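Local coordinates for protein BauA (Acinetobacter baumannii, PDB 6HCP) that probably takes up iron across the outer membrane as the receptor for ferric preacinetobactin, a TonB-dependent siderophore transporter, at residues Leu302-Lys316 with Leu339-Lys353. Sequence-based numbering, arbitrary orientation. Where two conformers were deposited one is given.
Sequences LMAYAAYGQSTTEYK and LAFDVDKKSADAGFK. With C8E ((hydroxyethyloxy)tri(ethyloxy)octane), chain B; C8E ((hydroxyethyloxy)tri(ethyloxy)octane), chain C; EDO (1,2-ethanediol), chain J; EDO (1,2-ethanediol), chain L.
Lys345 NZ, buried on the face that also bears Tyr305 and Tyr315, donates to two hydroxyls of the neighbouring strand: Ser311 OG at 2.7 Å and Thr313 OG1 at 2.9 Å. The lysine chain turns off its extended course about CG-CD and again about CD-CE, which brings the ammonium across to these short side chains. Both hydroxyls have further partners, Gly123 O for Ser311 and Asp287 OD1 for Thr313; the Asp287 carboxylate, reached through the Thr313 hydroxyl, would be expected to offset part of the buried ammonium's charge. Ser347 OG on this face bonds to Phe122 O, so small polar residues tie the wall to the plug.

Toward one end, Tyr315 CB sits over the face of the Phe341 ring, 3.6 Å from its centroid. The two rings are nearly parallel, with planes at 22°, but slid so far apart that they barely overlap. Tyr128 meets Tyr315 edge to face and Phe127 packs on Phe341, extending the aromatic cluster.

Farther along, Tyr305 lies down over Gly351, whose lack of a side chain lets backbone N come over the ring centre; CG stands between backbone N and carbonyl carbon (chi1 75°), laying the ring across the neighbouring strand. Its hydroxyl donates to Asp349 OD1 at 3.0 Å, on the syn side but 33° out of the carboxylate plane, and Asn368 ND2 grips the same oxygen.

On the other face, Phe352 CE1 packs against Ala304 CB at 3.7 Å; one C8E detergent lies over a face of the phenyl ring and a second touches its CE2 obliquely, as suits an apolar residue facing lipid.

Fourteen consecutive antiparallel pairs, alternately hydrogen-bonded and non-hydrogen-bonded, join strands 302-318 and 331-358; the face of Ser311, Ser347 and Tyr315 meets the plug, while the Phe352 end of the opposite face is coated by detergent: the wall of a TonB-dependent receptor's transmembrane β-barrel.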
ATOM      1  N   LEU A 302     -23.008 -36.289  43.240  1.00 36.53           N
ATOM      2  CA  LEU A 302     -22.110 -35.540  44.100  1.00 40.00           C
ATOM      3  C   LEU A 302     -20.678 -35.694  43.600  1.00 42.81           C
ATOM      4  O   LEU A 302     -20.165 -36.825  43.430  1.00 39.11           O
ATOM      5  CB  LEU A 302     -22.208 -36.055  45.541  1.00 38.53           C
ATOM      6  CG  LEU A 302     -21.300 -35.334  46.535  1.00 44.68           C
ATOM      7  CD1 LEU A 302     -21.766 -33.893  46.726  1.00 39.55           C
ATOM      8  CD2 LEU A 302     -21.255 -36.074  47.864  1.00 49.44           C
ATOM      9  N   MET A 303     -19.991 -34.555  43.500  1.00 33.76           N
ATOM     10  CA  MET A 303     -18.580 -34.538  43.138  1.00 37.19           C
ATOM     11  C   MET A 303     -17.870 -33.448  43.943  1.00 31.49           C
ATOM     12  O   MET A 303     -18.481 -32.461  44.331  1.00 35.53           O
ATOM     13  CB  MET A 303     -18.412 -34.299  41.629  1.00 35.67           C
ATOM     14  CG  MET A 303     -18.618 -32.862  41.206  1.00 60.72           C
ATOM     15  SD  MET A 303     -17.088 -32.104  40.590  1.00 80.34           S
ATOM     16  CE  MET A 303     -16.785 -33.177  39.190  1.00 35.58           C
ATOM     17  N   ALA A 304     -16.591 -33.678  44.235  1.00 32.36           N
ATOM     18  CA  ALA A 304     -15.738 -32.676  44.838  1.00 34.98           C
ATOM     19  C   ALA A 304     -14.703 -32.232  43.805  1.00 36.82           C
ATOM     20  O   ALA A 304     -14.292 -33.021  42.951  1.00 36.19           O
ATOM     21  CB  ALA A 304     -15.062 -33.209  46.073  1.00 35.40           C
ATOM     22  N   TYR A 305     -14.173 -31.025  44.010  1.00 36.08           N
ATOM     23  CA  TYR A 305     -13.072 -30.527  43.210  1.00 34.86           C
ATOM     24  C   TYR A 305     -12.205 -29.615  44.071  1.00 33.87           C
ATOM     25  O   TYR A 305     -12.661 -29.045  45.057  1.00 31.10           O
ATOM     26  CB  TYR A 305     -13.593 -29.808  41.964  1.00 32.80           C
ATOM     27  CG  TYR A 305     -14.165 -28.434  42.237  1.00 33.14           C
ATOM     28  CD1 TYR A 305     -13.354 -27.315  42.232  1.00 34.38           C
ATOM     29  CD2 TYR A 305     -15.510 -28.248  42.482  1.00 36.44           C
ATOM     30  CE1 TYR A 305     -13.857 -26.056  42.516  1.00 34.57           C
ATOM     31  CE2 TYR A 305     -16.040 -26.990  42.730  1.00 37.63           C
ATOM     32  CZ  TYR A 305     -15.207 -25.887  42.738  1.00 34.61           C
ATOM     33  OH  TYR A 305     -15.703 -24.639  42.984  1.00 40.10           O
ATOM     34  N   ALA A 306     -10.929 -29.534  43.694  1.00 33.20           N
ATOM     35  CA  ALA A 306     -10.018 -28.599  44.291  1.00 36.01           C
ATOM     36  C   ALA A 306      -9.045 -28.118  43.218  1.00 40.14           C
ATOM     37  O   ALA A 306      -8.577 -28.917  42.390  1.00 32.77           O
ATOM     38  CB  ALA A 306      -9.291 -29.243  45.441  1.00 36.51           C
ATOM     39  N   ALA A 307      -8.710 -26.831  43.296  1.00 32.93           N
ATOM     40  CA  ALA A 307      -7.710 -26.192  42.420  1.00 32.93           C
ATOM     41  C   ALA A 307      -6.793 -25.329  43.281  1.00 32.99           C
ATOM     42  O   ALA A 307      -7.243 -24.673  44.210  1.00 33.60           O
ATOM     43  CB  ALA A 307      -8.413 -25.371  41.366  1.00 30.15           C
ATOM     44  N   TYR A 308      -5.488 -25.437  43.028  1.00 28.41           N
ATOM     45  CA  TYR A 308      -4.485 -24.651  43.651  1.00 29.82           C
ATOM     46  C   TYR A 308      -3.505 -24.181  42.575  1.00 29.93           C
ATOM     47  O   TYR A 308      -3.106 -24.961  41.708  1.00 32.35           O
ATOM     48  CB  TYR A 308      -3.712 -25.449  44.709  1.00 36.41           C
ATOM     49  CG  TYR A 308      -2.583 -24.671  45.339  1.00 43.21           C
ATOM     50  CD1 TYR A 308      -2.843 -23.697  46.297  1.00 48.73           C
ATOM     51  CD2 TYR A 308      -1.276 -24.798  44.887  1.00 47.07           C
ATOM     52  CE1 TYR A 308      -1.826 -22.933  46.848  1.00 46.22           C
ATOM     53  CE2 TYR A 308      -0.246 -24.039  45.427  1.00 43.99           C
ATOM     54  CZ  TYR A 308      -0.523 -23.107  46.415  1.00 49.19           C
ATOM     55  OH  TYR A 308       0.456 -22.311  46.928  1.00 54.95           O
ATOM     56  N   GLY A 309      -2.999 -22.965  42.753  1.00 29.16           N
ATOM     57  CA  GLY A 309      -2.006 -22.431  41.849  1.00 28.67           C
ATOM     58  C   GLY A 309      -1.174 -21.346  42.475  1.00 25.39           C
ATOM     59  O   GLY A 309      -1.532 -20.763  43.511  1.00 30.21           O
ATOM     60  N   GLN A 310      -0.106 -20.986  41.758  1.00 27.15           N
ATOM     61  CA  GLN A 310       0.759 -19.909  42.134  1.00 26.28           C
ATOM     62  C   GLN A 310       1.387 -19.314  40.867  1.00 28.97           C
ATOM     63  O   GLN A 310       1.592 -20.003  39.850  1.00 29.52           O
ATOM     64  CB  GLN A 310       1.848 -20.407  43.091  1.00 32.40           C
ATOM     65  CG  GLN A 310       2.568 -21.625  42.562  1.00 42.79           C
ATOM     66  CD  GLN A 310       3.521 -22.206  43.578  1.00 60.56           C
ATOM     67  OE1 GLN A 310       4.660 -22.538  43.259  1.00 72.94           O
ATOM     68  NE2 GLN A 310       3.075 -22.276  44.823  1.00 48.86           N
ATOM     69  N   SER A 311       1.829 -18.067  40.980  1.00 28.64           N
ATOM     70  CA  SER A 311       2.519 -17.438  39.902  1.00 26.81           C
ATOM     71  C   SER A 311       3.414 -16.350  40.467  1.00 28.04           C
ATOM     72  O   SER A 311       3.206 -15.874  41.589  1.00 28.16           O
ATOM     73  CB  SER A 311       1.551 -16.895  38.855  1.00 30.84           C
ATOM     74  OG  SER A 311       0.820 -15.788  39.358  1.00 28.48           O
ATOM     75  N   THR A 312       4.407 -15.960  39.670  1.00 25.89           N
ATOM     76  CA  THR A 312       5.249 -14.846  39.975  1.00 25.55           C
ATOM     77  C   THR A 312       5.329 -13.951  38.739  1.00 27.70           C
ATOM     78  O   THR A 312       5.399 -14.440  37.626  1.00 29.60           O
ATOM     79  CB  THR A 312       6.657 -15.294  40.395  1.00 33.37           C
ATOM     80  OG1 THR A 312       7.189 -15.982  39.263  1.00 39.21           O
ATOM     81  CG2 THR A 312       6.663 -16.192  41.616  1.00 31.67           C
ATOM     82  N   THR A 313       5.408 -12.655  38.995  1.00 24.59           N
ATOM     83  CA  THR A 313       5.592 -11.630  37.997  1.00 29.14           C
ATOM     84  C   THR A 313       6.792 -10.782  38.397  1.00 27.38           C
ATOM     85  O   THR A 313       6.885 -10.347  39.534  1.00 28.07           O
ATOM     86  CB  THR A 313       4.353 -10.736  37.891  1.00 25.71           C
ATOM     87  OG1 THR A 313       3.263 -11.555  37.472  1.00 29.50           O
ATOM     88  CG2 THR A 313       4.572  -9.550  36.974  1.00 27.46           C
ATOM     89  N   GLU A 314       7.672 -10.505  37.432  1.00 25.78           N
ATOM     90  CA  GLU A 314       8.725  -9.523  37.598  1.00 26.45           C
ATOM     91  C   GLU A 314       8.611  -8.512  36.461  1.00 27.25           C
ATOM     92  O   GLU A 314       8.751  -8.898  35.301  1.00 27.86           O
ATOM     93  CB  GLU A 314      10.102 -10.200  37.574  1.00 30.56           C
ATOM     94  CG  GLU A 314      10.311 -11.210  38.694  1.00 35.85           C
ATOM     95  CD  GLU A 314      11.636 -11.959  38.617  1.00 44.26           C
ATOM     96  OE1 GLU A 314      12.433 -11.651  37.721  1.00 46.68           O
ATOM     97  OE2 GLU A 314      11.902 -12.764  39.513  1.00 60.59           O
ATOM     98  N   TYR A 315       8.283  -7.268  36.821  1.00 29.83           N
ATOM     99  CA  TYR A 315       8.044  -6.181  35.899  1.00 25.68           C
ATOM    100  C   TYR A 315       9.156  -5.157  36.039  1.00 25.75           C
ATOM    101  O   TYR A 315       9.443  -4.716  37.145  1.00 26.44           O
ATOM    102  CB  TYR A 315       6.700  -5.513  36.174  1.00 27.63           C
ATOM    103  CG  TYR A 315       6.375  -4.338  35.290  1.00 25.79           C
ATOM    104  CD1 TYR A 315       5.775  -4.505  34.047  1.00 26.27           C
ATOM    105  CD2 TYR A 315       6.567  -3.045  35.735  1.00 25.13           C
ATOM    106  CE1 TYR A 315       5.430  -3.414  33.262  1.00 25.13           C
ATOM    107  CE2 TYR A 315       6.224  -1.944  34.963  1.00 26.78           C
ATOM    108  CZ  TYR A 315       5.675  -2.128  33.708  1.00 25.63           C
ATOM    109  OH  TYR A 315       5.321  -1.037  32.966  1.00 25.93           O
ATOM    110  N   LYS A 316       9.627  -4.650  34.896  1.00 27.31           N
ATOM    111  CA  LYS A 316      10.606  -3.581  34.860  1.00 28.03           C
ATOM    112  C   LYS A 316      10.293  -2.621  33.710  1.00 26.97           C
ATOM    113  O   LYS A 316       9.984  -3.051  32.608  1.00 26.40           O
ATOM    114  CB  LYS A 316      12.009  -4.169  34.660  1.00 28.85           C
ATOM    115  CG  LYS A 316      12.522  -5.046  35.799  1.00 28.81           C
ATOM    116  CD  LYS A 316      13.892  -5.641  35.463  1.00 34.58           C
ATOM    117  CE  LYS A 316      14.575  -6.287  36.646  1.00 43.77           C
ATOM    118  NZ  LYS A 316      13.733  -7.366  37.194  1.00 43.52           N
ATOM    119  N   LEU A 339      10.340   2.094  37.048  1.00 27.20           N
ATOM    120  CA  LEU A 339       9.490   1.322  37.940  1.00 30.25           C
ATOM    121  C   LEU A 339       9.865  -0.145  37.816  1.00 31.33           C
ATOM    122  O   LEU A 339      10.128  -0.647  36.728  1.00 29.45           O
ATOM    123  CB  LEU A 339       8.021   1.549  37.559  1.00 31.61           C
ATOM    124  CG  LEU A 339       6.997   0.691  38.315  1.00 37.31           C
ATOM    125  CD1 LEU A 339       7.038   0.973  39.809  1.00 47.98           C
ATOM    126  CD2 LEU A 339       5.596   0.938  37.775  1.00 43.60           C
ATOM    127  N   ALA A 340       9.902  -0.839  38.951  1.00 25.49           N
ATOM    128  CA  ALA A 340       9.987  -2.284  38.940  1.00 27.93           C
ATOM    129  C   ALA A 340       9.127  -2.800  40.081  1.00 28.72           C
ATOM    130  O   ALA A 340       8.973  -2.104  41.099  1.00 30.15           O
ATOM    131  CB  ALA A 340      11.412  -2.786  39.060  1.00 30.78           C
ATOM    132  N   PHE A 341       8.494  -3.948  39.852  1.00 26.69           N
ATOM    133  CA  PHE A 341       7.832  -4.628  40.956  1.00 27.91           C
ATOM    134  C   PHE A 341       7.924  -6.135  40.740  1.00 28.48           C
ATOM    135  O   PHE A 341       8.040  -6.645  39.617  1.00 26.66           O
ATOM    136  CB  PHE A 341       6.409  -4.091  41.156  1.00 25.16           C
ATOM    137  CG  PHE A 341       5.443  -4.362  40.027  1.00 26.66           C
ATOM    138  CD1 PHE A 341       4.815  -5.589  39.895  1.00 28.48           C
ATOM    139  CD2 PHE A 341       5.165  -3.371  39.101  1.00 29.01           C
ATOM    140  CE1 PHE A 341       3.937  -5.836  38.843  1.00 30.13           C
ATOM    141  CE2 PHE A 341       4.270  -3.602  38.068  1.00 30.79           C
ATOM    142  CZ  PHE A 341       3.664  -4.829  37.937  1.00 26.43           C
ATOM    143  N   ASP A 342       7.969  -6.845  41.868  1.00 27.17           N
ATOM    144  CA  ASP A 342       7.963  -8.291  41.913  1.00 28.04           C
ATOM    145  C   ASP A 342       6.755  -8.712  42.744  1.00 29.13           C
ATOM    146  O   ASP A 342       6.553  -8.159  43.833  1.00 29.13           O
ATOM    147  CB  ASP A 342       9.229  -8.850  42.579  1.00 32.78           C
ATOM    148  CG  ASP A 342      10.532  -8.468  41.883  1.00 38.73           C
ATOM    149  OD1 ASP A 342      10.516  -8.327  40.650  1.00 34.30           O
ATOM    150  OD2 ASP A 342      11.500  -8.140  42.600  1.00 41.96           O
ATOM    151  N   VAL A 343       5.978  -9.667  42.248  1.00 30.22           N
ATOM    152  CA  VAL A 343       4.796 -10.109  42.990  1.00 31.90           C
ATOM    153  C   VAL A 343       4.708 -11.639  42.953  1.00 29.04           C
ATOM    154  O   VAL A 343       4.942 -12.295  41.913  1.00 28.97           O
ATOM    155  CB  VAL A 343       3.523  -9.383  42.521  1.00 36.16           C
ATOM    156  CG1 VAL A 343       3.450  -9.220  41.030  1.00 34.56           C
ATOM    157  CG2 VAL A 343       2.232  -9.981  43.065  1.00 32.34           C
ATOM    158  N   ASP A 344       4.482 -12.208  44.141  0.50 26.89           N
ATOM    159  CA  ASP A 344       4.276 -13.636  44.341  0.50 27.96           C
ATOM    160  C   ASP A 344       2.811 -13.871  44.726  0.50 26.84           C
ATOM    161  O   ASP A 344       2.321 -13.289  45.700  0.50 30.37           O
ATOM    162  CB  ASP A 344       5.190 -14.173  45.448  0.50 32.69           C
ATOM    163  CG  ASP A 344       6.662 -14.219  45.069  0.50 34.65           C
ATOM    164  OD1 ASP A 344       6.957 -14.374  43.878  0.50 38.56           O
ATOM    165  OD2 ASP A 344       7.501 -14.110  45.974  0.50 37.41           O
ATOM    166  N   LYS A 345       2.139 -14.737  43.960  1.00 26.11           N
ATOM    167  CA  LYS A 345       0.713 -14.958  44.065  1.00 28.91           C
ATOM    168  C   LYS A 345       0.462 -16.429  44.415  1.00 27.45           C
ATOM    169  O   LYS A 345       1.118 -17.315  43.878  1.00 26.51           O
ATOM    170  CB  LYS A 345       0.034 -14.623  42.733  1.00 26.73           C
ATOM    171  CG  LYS A 345       0.017 -13.152  42.344  1.00 29.92           C
ATOM    172  CD  LYS A 345      -0.168 -12.888  40.845  1.00 28.19           C
ATOM    173  CE  LYS A 345       1.175 -12.675  40.165  1.00 33.29           C
ATOM    174  NZ  LYS A 345       1.187 -13.134  38.761  1.00 34.43           N
ATOM    175  N   LYS A 346      -0.608 -16.667  45.180  1.00 29.21           N
ATOM    176  CA  LYS A 346      -1.152 -17.997  45.412  1.00 27.15           C
ATOM    177  C   LYS A 346      -2.674 -17.932  45.399  1.00 24.72           C
ATOM    178  O   LYS A 346      -3.252 -16.953  45.856  1.00 27.97           O
ATOM    179  CB  LYS A 346      -0.694 -18.527  46.778  1.00 36.20           C
ATOM    180  CG  LYS A 346       0.808 -18.731  46.927  1.00 47.98           C
ATOM    181  CD  LYS A 346       1.199 -19.219  48.324  1.00 59.45           C
ATOM    182  CE  LYS A 346       2.611 -18.844  48.728  1.00 71.88           C
ATOM    183  NZ  LYS A 346       3.594 -19.201  47.679  1.00 65.55           N
ATOM    184  N   SER A 347      -3.318 -18.988  44.912  1.00 25.85           N
ATOM    185  CA  SER A 347      -4.745 -18.964  44.776  1.00 28.43           C
ATOM    186  C   SER A 347      -5.310 -20.382  44.865  1.00 26.93           C
ATOM    187  O   SER A 347      -4.662 -21.375  44.536  1.00 29.92           O
ATOM    188  CB  SER A 347      -5.171 -18.271  43.493  1.00 33.30           C
ATOM    189  OG  SER A 347      -4.580 -18.907  42.400  1.00 42.46           O
ATOM    190  N   ALA A 348      -6.565 -20.458  45.286  1.00 28.14           N
ATOM    191  CA  ALA A 348      -7.212 -21.749  45.474  1.00 28.86           C
ATOM    192  C   ALA A 348      -8.711 -21.583  45.309  1.00 28.39           C
ATOM    193  O   ALA A 348      -9.269 -20.525  45.624  1.00 27.49           O
ATOM    194  CB  ALA A 348      -6.847 -22.309  46.838  1.00 32.99           C
ATOM    195  N   ASP A 349      -9.354 -22.680  44.914  1.00 26.87           N
ATOM    196  CA  ASP A 349     -10.785 -22.759  44.726  1.00 29.80           C
ATOM    197  C   ASP A 349     -11.166 -24.232  44.871  1.00 36.50           C
ATOM    198  O   ASP A 349     -10.631 -25.073  44.119  1.00 35.43           O
ATOM    199  CB  ASP A 349     -11.170 -22.221  43.346  1.00 31.90           C
ATOM    200  CG  ASP A 349     -12.645 -22.303  42.997  1.00 38.68           C
ATOM    201  OD1 ASP A 349     -13.428 -22.831  43.816  1.00 37.10           O
ATOM    202  OD2 ASP A 349     -13.007 -21.823  41.897  1.00 38.70           O
ATOM    203  N   ALA A 350     -11.965 -24.541  45.895  1.00 31.73           N
ATOM    204  CA  ALA A 350     -12.391 -25.922  46.182  1.00 32.42           C
ATOM    205  C   ALA A 350     -13.878 -25.930  46.520  1.00 30.11           C
ATOM    206  O   ALA A 350     -14.407 -24.977  47.088  1.00 32.10           O
ATOM    207  CB  ALA A 350     -11.567 -26.492  47.309  1.00 33.83           C
ATOM    208  N   GLY A 351     -14.561 -27.023  46.169  1.00 30.87           N
ATOM    209  CA  GLY A 351     -15.963 -27.108  46.459  1.00 33.67           C
ATOM    210  C   GLY A 351     -16.565 -28.458  46.113  1.00 29.77           C
ATOM    211  O   GLY A 351     -15.865 -29.434  45.866  1.00 29.66           O
ATOM    212  N   PHE A 352     -17.893 -28.451  46.091  1.00 29.03           N
ATOM    213  CA  PHE A 352     -18.696 -29.580  45.779  1.00 32.84           C
ATOM    214  C   PHE A 352     -19.722 -29.138  44.751  1.00 32.74           C
ATOM    215  O   PHE A 352     -20.214 -28.010  44.805  1.00 32.05           O
ATOM    216  CB  PHE A 352     -19.419 -30.107  47.024  1.00 31.38           C
ATOM    217  CG  PHE A 352     -18.504 -30.689  48.073  1.00 34.38           C
ATOM    218  CD1 PHE A 352     -18.120 -32.019  48.023  1.00 43.52           C
ATOM    219  CD2 PHE A 352     -18.002 -29.899  49.090  1.00 43.00           C
ATOM    220  CE1 PHE A 352     -17.255 -32.549  48.970  1.00 40.85           C
ATOM    221  CE2 PHE A 352     -17.120 -30.425  50.023  1.00 44.69           C
ATOM    222  CZ  PHE A 352     -16.722 -31.737  49.940  1.00 38.61           C
ATOM    223  N   LYS A 353     -20.144 -30.096  43.925  1.00 31.19           N
ATOM    224  CA  LYS A 353     -21.263 -29.924  43.036  1.00 32.53           C
ATOM    225  C   LYS A 353     -22.162 -31.154  43.179  1.00 31.72           C
ATOM    226  O   LYS A 353     -21.655 -32.255  43.326  1.00 35.20           O
ATOM    227  CB  LYS A 353     -20.808 -29.815  41.575  1.00 38.54           C
ATOM    228  CG  LYS A 353     -19.856 -28.672  41.264  1.00 46.95           C
ATOM    229  CD  LYS A 353     -19.420 -28.592  39.806  1.00 50.96           C
ATOM    230  CE  LYS A 353     -18.516 -27.400  39.557  1.00 67.38           C
ATOM    231  NZ  LYS A 353     -18.241 -27.196  38.114  1.00 84.27           N
TER
HETATM  232  C1  C8E B 829     -21.213 -21.558  51.520  1.00 48.93           C
HETATM  233  C2  C8E B 829     -20.664 -22.952  51.715  1.00 52.16           C
HETATM  234  C3  C8E B 829     -19.175 -23.056  51.413  1.00 53.07           C
HETATM  235  C4  C8E B 829     -18.781 -24.466  50.953  1.00 60.96           C
HETATM  236  C5  C8E B 829     -17.273 -24.698  51.047  1.00 54.26           C
HETATM  237  C6  C8E B 829     -16.814 -25.951  50.331  1.00 47.32           C
HETATM  238  C7  C8E B 829     -15.327 -26.176  50.591  1.00 53.96           C
HETATM  239  C8  C8E B 829     -14.990 -27.648  50.793  1.00 67.37           C
HETATM  240  O9  C8E B 829     -13.750 -28.020  50.178  1.00 71.65           O
HETATM  241  C10 C8E B 829     -13.865 -29.282  49.513  1.00 58.61           C
HETATM  242  C11 C8E B 829     -12.511 -29.943  49.385  1.00 62.25           C
HETATM  243  O12 C8E B 829     -12.586 -30.804  48.262  1.00 64.56           O
HETATM  244  C1  C8E C 828     -20.801 -40.757  49.184  1.00 72.33           C
HETATM  245  C2  C8E C 828     -20.995 -39.701  50.261  1.00 75.95           C
HETATM  246  C3  C8E C 828     -19.682 -39.096  50.772  1.00 77.47           C
HETATM  247  C4  C8E C 828     -19.891 -37.788  51.559  1.00 77.30           C
HETATM  248  C5  C8E C 828     -18.735 -36.790  51.385  1.00 73.57           C
HETATM  249  C6  C8E C 828     -18.995 -35.409  52.014  1.00 70.20           C
HETATM  250  C7  C8E C 828     -20.040 -34.589  51.247  1.00 64.93           C
HETATM  251  C8  C8E C 828     -20.088 -33.105  51.638  1.00 67.14           C
HETATM  252  O9  C8E C 828     -21.127 -32.363  50.954  1.00 63.34           O
HETATM  253  C10 C8E C 828     -21.073 -30.964  51.298  1.00 53.39           C
HETATM  254  C11 C8E C 828     -22.101 -30.127  50.547  1.00 63.17           C
HETATM  255  O12 C8E C 828     -22.091 -28.753  50.981  1.00 71.70           O
HETATM  256  C13 C8E C 828     -23.409 -28.204  51.126  1.00 65.82           C
HETATM  257  C14 C8E C 828     -23.395 -26.691  50.947  1.00 63.70           C
HETATM  258  O15 C8E C 828     -24.499 -26.084  51.631  1.00 75.38           O
HETATM  259  C16 C8E C 828     -24.150 -24.877  52.333  1.00 77.79           C
HETATM  260  C17 C8E C 828     -25.248 -24.456  53.320  1.00 83.92           C
HETATM  261  O18 C8E C 828     -24.971 -23.213  54.001  1.00 77.26           O
HETATM  262  C19 C8E C 828     -23.972 -23.304  55.032  1.00 74.93           C
HETATM  263  C20 C8E C 828     -23.981 -22.082  55.953  1.00 65.81           C
HETATM  264  O21 C8E C 828     -22.654 -21.756  56.396  1.00 60.48           O
HETATM  265  C1  EDO J 807       2.481   0.363  35.864  1.00 47.72           C
HETATM  266  O1  EDO J 807       1.847   1.186  36.845  1.00 50.00           O
HETATM  267  C2  EDO J 807       2.767   1.230  34.650  1.00 44.60           C
HETATM  268  O2  EDO J 807       4.165   1.249  34.331  1.00 59.11           O
HETATM  269  C1  EDO L 809       9.005 -10.416  46.087  1.00 51.48           C
HETATM  270  O1  EDO L 809       8.954 -11.821  45.835  1.00 61.71           O
HETATM  271  C2  EDO L 809       7.620  -9.981  46.531  1.00 44.00           C
HETATM  272  O2  EDO L 809       7.111 -10.861  47.540  1.00 48.52           O
HETATM  273  O   HOH W   1      11.161  -6.556  38.670  1.00 30.17           O